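Side-chain contact in ascorbate-specific PTS system EIIA component (Streptococcus pyogenes serotype M1, PDB 2OQT), which probably serves as the cytoplasmic phosphocarrier of an ascorbate-specific phosphotransferase system, which couples phosphorylation of the incoming substrate to its transport across the membrane: residues A47-A50 with S51-Y55. Numbering follows the deposited sequence.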
# COMPACT_ATOMS: atom_id res chain seq x y z
N ALA A 47 5.21 -3.62 -13.53
CA ALA A 47 3.84 -3.71 -13.94
C ALA A 47 3.02 -2.57 -13.30
O ALA A 47 2.05 -2.08 -13.85
CB ALA A 47 3.29 -5.11 -13.65
N ILE A 48 3.43 -2.05 -12.16
CA ILE A 48 2.65 -0.95 -11.60
C ILE A 48 2.88 0.34 -12.41
O ILE A 48 1.94 1.09 -12.71
CB ILE A 48 2.86 -0.85 -10.08
CG1 ILE A 48 2.25 -2.13 -9.44
CG2 ILE A 48 2.25 0.42 -9.52
CD1 ILE A 48 2.34 -2.28 -7.91
N ILE A 49 4.15 0.57 -12.79
CA ILE A 49 4.56 1.76 -13.50
C ILE A 49 3.87 1.78 -14.85
O ILE A 49 3.37 2.82 -15.26
CB ILE A 49 6.08 1.81 -13.71
CG1 ILE A 49 6.82 1.81 -12.34
CG2 ILE A 49 6.45 3.07 -14.57
CD1 ILE A 49 6.57 3.04 -11.43
N ALA A 50 3.87 0.63 -15.51
CA ALA A 50 3.25 0.44 -16.79
C ALA A 50 1.73 0.66 -16.70
O ALA A 50 1.14 1.30 -17.55
CB ALA A 50 3.58 -1.00 -17.31
N SER A 51 1.06 0.13 -15.70
CA SER A 51 -0.40 0.32 -15.67
C SER A 51 -0.71 1.76 -15.31
O SER A 51 -1.77 2.29 -15.68
CB SER A 51 -1.07 -0.60 -14.63
OG SER A 51 -0.84 -1.92 -14.99
N THR A 52 0.18 2.39 -14.55
CA THR A 52 -0.06 3.78 -14.25
C THR A 52 0.08 4.60 -15.55
O THR A 52 -0.74 5.48 -15.82
CB THR A 52 0.87 4.33 -13.14
OG1 THR A 52 0.87 3.47 -11.98
CG2 THR A 52 0.41 5.75 -12.74
N GLU A 53 1.09 4.28 -16.34
CA GLU A 53 1.34 4.92 -17.63
C GLU A 53 0.17 4.80 -18.60
O GLU A 53 -0.13 5.77 -19.27
CB GLU A 53 2.65 4.41 -18.25
CG GLU A 53 3.84 5.18 -17.71
CD GLU A 53 5.23 4.51 -17.79
OE1 GLU A 53 5.40 3.34 -18.23
OE2 GLU A 53 6.19 5.20 -17.38
N LYS A 54 -0.51 3.64 -18.68
CA LYS A 54 -1.69 3.57 -19.53
C LYS A 54 -3.03 3.96 -18.92
O LYS A 54 -3.94 4.29 -19.65
CB LYS A 54 -1.87 2.26 -20.31
CG LYS A 54 -1.55 0.98 -19.64
CD LYS A 54 -2.44 -0.12 -20.19
CE LYS A 54 -2.72 0.08 -21.68
NZ LYS A 54 -4.02 -0.54 -22.08
N TYR A 55 -3.16 3.92 -17.60
CA TYR A 55 -4.45 4.16 -17.03
C TYR A 55 -4.46 5.39 -16.15
O TYR A 55 -5.52 5.86 -15.77
CB TYR A 55 -4.94 2.94 -16.27
CG TYR A 55 -5.20 1.70 -17.12
CD1 TYR A 55 -6.19 1.69 -18.09
CD2 TYR A 55 -4.47 0.53 -16.92
CE1 TYR A 55 -6.46 0.55 -18.85
CE2 TYR A 55 -4.71 -0.60 -17.67
CZ TYR A 55 -5.72 -0.59 -18.63
OH TYR A 55 -5.97 -1.74 -19.40
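The amides of Ser51 to Lys54 donate to the carbonyl oxygens of Ala47 to Ala50 in an unbroken run of i+4 to i alpha-helical hydrogen bonds, Ser51 N to Ala47 O measuring 3.0 Å and Lys54 N to Ala50 O 3.1 Å. Two hydroxyls add a second donor to two of these carbonyls. Ser51 OG lies anti to its own carbonyl carbon (chi1 -62°), which turns it back up the helix to give a hydrogen bond of 3.1 Å to Ala47 O. Thr52 takes the same kind of rotamer, and its OG1 donates to Ile48 O over 2.7 Å. This hydroxyl stands above the carbonyl plane, 39° out of it, while the amide of Thr52 arrives from the opposite face; Ala47 O is likewise gripped from both faces by OG and N of Ser51. The rotamer sets Thr52 OG1 beside the backbone N and CG2 anti to it, and the bond to Ile48 O favours it. Glu53 crosses Ile49 at a slant, and its carboxylate comes against the branch methyl, with OE2 3.5 Å from Ile49 CG2, a van der Waals contact of a carboxylate oxygen with a methyl group. Lys54 CG is set 3.4 Å from Ala50 O by chi1 (40°), and the ammonium end leads away from the preceding turn. The contact makes up the last nine residues of helix 42-55, at the edge of the EIIA domain. Its buried side faces helix 23-36, where Ile48 packs on Val27 and Val31, and Ile49 and Thr52 meet Trp23. Thr52 OG1 also hydrogen-bonds Tyr59 OH, tying this turn to the loop that leads from the helix toward strand 64-66, and Ala70 of the loop beyond that strand touches Ala47, Ile48 and Ser51.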